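Local coordinates for putative cell adhesion protein (Bacteroides fragilis, PDB 4H40) that is probably a pilus (fimbrial) subunit of the fimbrillin-like family and may serve in cell adhesion, at residues K129-I134 against D225-K230; E41-R46 against P176-T181. All blocks are in the same frame, centred on the assembly; numbering follows the deposited sequence.

Contact 1: residues K129-I134 against D225-K230; sequences KGFVNI and DVLPVK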
# COMPACT_ATOMS: atom_id res chain seq x y z
N LYS B 129 32.66 1.48 -21.97
CA LYS B 129 33.03 1.60 -20.55
C LYS B 129 33.29 0.23 -19.86
O LYS B 129 33.59 0.19 -18.67
CB LYS B 129 31.93 2.38 -19.79
CG LYS B 129 31.70 3.82 -20.28
CD LYS B 129 32.69 4.82 -19.69
CE LYS B 129 32.41 6.25 -20.09
NZ LYS B 129 33.47 7.18 -19.62
N GLY B 130 33.19 -0.87 -20.61
CA GLY B 130 33.44 -2.21 -20.08
C GLY B 130 32.27 -2.91 -19.43
O GLY B 130 32.43 -4.04 -18.95
N PHE B 131 31.08 -2.26 -19.39
CA PHE B 131 29.85 -2.89 -18.88
C PHE B 131 28.91 -3.15 -20.07
O PHE B 131 29.37 -3.22 -21.21
CB PHE B 131 29.17 -2.04 -17.76
CG PHE B 131 28.05 -2.74 -16.97
CD1 PHE B 131 28.19 -4.05 -16.52
CD2 PHE B 131 26.87 -2.07 -16.67
CE1 PHE B 131 27.18 -4.67 -15.77
CE2 PHE B 131 25.86 -2.69 -15.92
CZ PHE B 131 26.03 -3.99 -15.47
N VAL B 132 27.61 -3.34 -19.81
CA VAL B 132 26.61 -3.59 -20.83
C VAL B 132 25.56 -2.47 -20.79
O VAL B 132 25.36 -1.85 -19.74
CB VAL B 132 25.95 -4.99 -20.66
CG1 VAL B 132 26.91 -6.11 -21.06
CG2 VAL B 132 25.41 -5.21 -19.26
N ASN B 133 24.91 -2.23 -21.93
CA ASN B 133 23.80 -1.30 -22.04
C ASN B 133 22.54 -2.00 -21.50
O ASN B 133 22.17 -3.08 -21.98
CB ASN B 133 23.61 -0.86 -23.51
CG ASN B 133 24.73 -0.02 -24.09
OD1 ASN B 133 25.31 0.84 -23.42
ND2 ASN B 133 25.04 -0.23 -25.37
N ILE B 134 21.91 -1.44 -20.45
CA ILE B 134 20.72 -2.05 -19.85
C ILE B 134 19.71 -0.98 -19.50
O ILE B 134 20.04 -0.01 -18.82
CB ILE B 134 21.05 -3.00 -18.64
CG1 ILE B 134 19.77 -3.43 -17.91
CG2 ILE B 134 22.06 -2.41 -17.68
CD1 ILE B 134 19.69 -4.84 -17.63
N ASP B 225 31.85 -1.49 -9.20
CA ASP B 225 30.75 -0.56 -9.45
C ASP B 225 29.51 -1.34 -9.85
O ASP B 225 29.61 -2.40 -10.49
CB ASP B 225 31.12 0.50 -10.50
CG ASP B 225 32.06 1.60 -10.02
OD1 ASP B 225 32.20 1.77 -8.78
OD2 ASP B 225 32.63 2.31 -10.87
N VAL B 226 28.35 -0.87 -9.37
CA VAL B 226 27.01 -1.46 -9.58
C VAL B 226 26.01 -0.35 -9.92
O VAL B 226 26.28 0.82 -9.61
CB VAL B 226 26.55 -2.29 -8.34
CG1 VAL B 226 27.33 -3.59 -8.22
CG2 VAL B 226 26.63 -1.48 -7.05
N LEU B 227 24.88 -0.70 -10.56
CA LEU B 227 23.84 0.28 -10.95
C LEU B 227 23.36 1.13 -9.76
O LEU B 227 22.97 0.58 -8.72
CB LEU B 227 22.61 -0.39 -11.59
CG LEU B 227 22.81 -1.25 -12.82
CD1 LEU B 227 21.47 -1.76 -13.31
CD2 LEU B 227 23.53 -0.50 -13.91
N PRO B 228 23.36 2.48 -9.89
CA PRO B 228 22.92 3.32 -8.77
C PRO B 228 21.41 3.32 -8.59
O PRO B 228 20.67 3.05 -9.54
CB PRO B 228 23.42 4.71 -9.16
CG PRO B 228 23.41 4.70 -10.65
CD PRO B 228 23.80 3.30 -11.04
N VAL B 229 20.96 3.68 -7.37
CA VAL B 229 19.54 3.80 -7.00
C VAL B 229 19.18 5.31 -6.98
O VAL B 229 18.98 5.89 -5.90
CB VAL B 229 19.18 3.09 -5.66
CG1 VAL B 229 17.68 2.80 -5.60
CG2 VAL B 229 19.98 1.80 -5.45
N LYS B 230 19.16 5.96 -8.17
CA LYS B 230 18.82 7.39 -8.26
C LYS B 230 17.33 7.60 -8.65
O LYS B 230 16.64 6.65 -9.05
CB LYS B 230 19.79 8.23 -9.15
CG LYS B 230 20.39 7.58 -10.40
CD LYS B 230 21.10 8.63 -11.27
CE LYS B 230 21.99 8.06 -12.35
NZ LYS B 230 21.23 7.42 -13.46
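Phe131 and Ile134 face Leu227 from a chain of irregular backbone, and the two loops keep well apart: the nearest CA pairs, Ile134 with Leu227 and Phe131 with Asp225, stand 9.7 and 9.8 Å apart, so side chains alone bridge the gap. Segment 129-134 lies between strands 113-121 and 141-142, while 225-230 follows strand 197-207 and leads to strand 230-231. Leu227 does the work for its loop. Its CB points at 129-134, and CG stands anti to the carbonyl carbon (chi1 -57°), which carries its forked end between Phe131 and Ile134. One branch goes to each: CD2 meets CE2 of Phe131 at 3.8 Å, while CD1 approaches CG2 of Ile134 more loosely, at 4.5 Å. The phenyl side chain crosses the leucine at about a right angle, and CD2 comes in obliquely to the ring. Phe131 has CG anti to its own N (chi1 -168°), a setting that sends the ring out toward Leu227. Val132 lays CG2 over the centre of one ring face, 3.9 Å above the plane. Phe219 stacks on the same phenylalanine, and Trp221 meets it with planes inclined at about 50°. Everything that passes between the two loops is apolar, and only 96 Å² is buried, which implies a small hydrophobic patch without directional bonds to fix one precise alignment, its aromatic end set in a larger cluster of rings.

Contact 2: residues E41-R46 against P176-T181; sequences ETLKDR and PIINQT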
# COMPACT_ATOMS: atom_id res chain seq x y z
N GLU B 41 26.45 -13.03 4.36
CA GLU B 41 25.28 -13.45 5.12
C GLU B 41 23.93 -13.34 4.38
O GLU B 41 23.01 -14.07 4.74
CB GLU B 41 25.19 -12.64 6.42
CG GLU B 41 26.27 -12.99 7.43
CD GLU B 41 26.21 -14.40 8.01
OE1 GLU B 41 25.18 -14.74 8.65
OE2 GLU B 41 27.19 -15.15 7.82
N THR B 42 23.80 -12.42 3.41
CA THR B 42 22.54 -12.20 2.70
C THR B 42 22.08 -13.45 1.92
O THR B 42 20.89 -13.79 1.96
CB THR B 42 22.69 -10.97 1.80
OG1 THR B 42 22.72 -9.81 2.64
CG2 THR B 42 21.58 -10.82 0.78
N LEU B 43 23.02 -14.14 1.26
CA LEU B 43 22.72 -15.28 0.41
C LEU B 43 23.01 -16.64 1.04
O LEU B 43 22.79 -17.66 0.37
CB LEU B 43 23.52 -15.17 -0.90
CG LEU B 43 23.41 -13.89 -1.71
CD1 LEU B 43 24.24 -14.00 -2.95
CD2 LEU B 43 21.97 -13.55 -2.03
N LYS B 44 23.49 -16.69 2.29
CA LYS B 44 23.87 -17.97 2.92
C LYS B 44 22.73 -19.02 2.84
O LYS B 44 23.00 -20.13 2.37
CB LYS B 44 24.43 -17.82 4.36
CG LYS B 44 23.52 -17.20 5.42
CD LYS B 44 24.05 -17.47 6.83
CE LYS B 44 23.01 -17.18 7.90
NZ LYS B 44 23.49 -17.60 9.24
N ASP B 45 21.48 -18.65 3.20
CA ASP B 45 20.34 -19.59 3.17
C ASP B 45 19.47 -19.45 1.92
O ASP B 45 18.31 -19.87 1.92
CB ASP B 45 19.47 -19.40 4.41
CG ASP B 45 20.20 -19.55 5.72
OD1 ASP B 45 21.20 -20.31 5.77
OD2 ASP B 45 19.77 -18.92 6.71
N ARG B 46 20.02 -18.84 0.86
CA ARG B 46 19.28 -18.66 -0.38
C ARG B 46 19.51 -19.84 -1.30
O ARG B 46 20.66 -20.27 -1.47
CB ARG B 46 19.67 -17.35 -1.06
CG ARG B 46 19.09 -16.12 -0.37
CD ARG B 46 17.75 -15.68 -0.94
NE ARG B 46 17.80 -15.41 -2.37
CZ ARG B 46 18.09 -14.23 -2.90
NH1 ARG B 46 18.40 -13.20 -2.12
NH2 ARG B 46 18.10 -14.07 -4.22
N PRO B 176 27.81 -18.81 -8.83
CA PRO B 176 26.43 -18.46 -9.19
C PRO B 176 26.32 -16.96 -9.53
O PRO B 176 27.17 -16.16 -9.11
CB PRO B 176 25.61 -18.85 -7.96
CG PRO B 176 26.58 -18.87 -6.83
CD PRO B 176 27.93 -19.16 -7.39
N ILE B 177 25.31 -16.59 -10.34
CA ILE B 177 25.08 -15.20 -10.73
C ILE B 177 23.75 -14.72 -10.10
O ILE B 177 22.99 -15.51 -9.56
CB ILE B 177 25.19 -14.99 -12.27
CG1 ILE B 177 24.21 -15.90 -13.07
CG2 ILE B 177 26.65 -15.16 -12.74
CD1 ILE B 177 24.35 -15.84 -14.65
N ILE B 178 23.52 -13.43 -10.07
CA ILE B 178 22.38 -12.83 -9.39
C ILE B 178 21.92 -11.64 -10.21
O ILE B 178 22.70 -11.11 -11.02
CB ILE B 178 22.80 -12.48 -7.92
CG1 ILE B 178 21.62 -12.05 -7.02
CG2 ILE B 178 24.02 -11.54 -7.86
CD1 ILE B 178 21.84 -12.25 -5.57
N ASN B 179 20.66 -11.25 -10.03
CA ASN B 179 19.98 -10.16 -10.74
C ASN B 179 20.54 -8.79 -10.44
O ASN B 179 20.74 -8.42 -9.28
CB ASN B 179 18.50 -10.16 -10.41
CG ASN B 179 17.74 -11.18 -11.17
OD1 ASN B 179 17.53 -11.04 -12.39
ND2 ASN B 179 17.40 -12.26 -10.49
N GLN B 180 20.70 -8.01 -11.52
CA GLN B 180 21.21 -6.65 -11.46
C GLN B 180 20.09 -5.64 -11.46
O GLN B 180 20.32 -4.49 -11.09
CB GLN B 180 22.17 -6.38 -12.64
CG GLN B 180 23.42 -7.28 -12.61
CD GLN B 180 24.09 -7.31 -11.26
OE1 GLN B 180 24.69 -6.32 -10.82
NE2 GLN B 180 23.94 -8.40 -10.55
N THR B 181 18.88 -6.09 -11.79
CA THR B 181 17.71 -5.22 -11.85
C THR B 181 16.65 -5.64 -10.83
O THR B 181 16.69 -6.73 -10.27
CB THR B 181 17.07 -5.21 -13.27
OG1 THR B 181 16.36 -6.40 -13.48
CG2 THR B 181 18.05 -5.07 -14.36
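Leu43 and Ile178 reach toward each other tip to tip, and this is the close-packed part of the contact. One methyl of Ile178, CD1, fits against both prongs of the leucine, 3.8 Å from CD2 and 4.0 Å from CD1 of Leu43. CG1 of Ile178 lies anti to the backbone N (chi1 -171°), and with chi2 also near anti (156°) the side chain is extended with CD1 at its end, the CA atoms of Leu43 and Ile178 being 10.1 Å apart. Arg46 adds a looser touch: its NH2 lies 4.4 Å from the same CD1 of Ile178, approached obliquely, and also makes a weak hydrogen bond to the carbonyl O of Pro25. A type I turn from Leu43 to Arg46, closed by Arg46 N to Leu43 O at 3.1 Å, brings both side chains to the strand. The exposed side chains of Glu41 and Lys44 face solvent, where Lys44 NZ and Glu41 OE1 form a long, weak salt bridge of 3.4 Å. Within 176-181, NE2 of Gln180 donates to O of Ile178 at 3.0 Å from above the carbonyl plane, and it also bonds Asp144 OD2. Tyr24 of strand 23-24 touches Leu43, Arg46 and Ile178 alike, and 177-190 pairs in parallel with that strand and antiparallel with 141-142, so the turn packs against Ile178 of strand 177-190, next to strand 23-24.

From the N terminus, the chain leaves strand 23-24 and reaches 41-46, runs through several strands to the 129-134 loop between strands 113-121 and 141-142, returns to 176-181, and arrives at 225-230 only after strand 197-207. Contact 2 therefore closes the loop from 41-46 to 176-181 and contact 1 that from 129-134 to 225-230, and the two closures cross along the chain. Their centres are about 18 Å apart, yet they meet: Ile134 CD1 packs on Thr181 CG2 and Leu227 CD1 on Gln180 O, each at 3.7 Å. Segment 176-181 thus links the early turn to the two later loops.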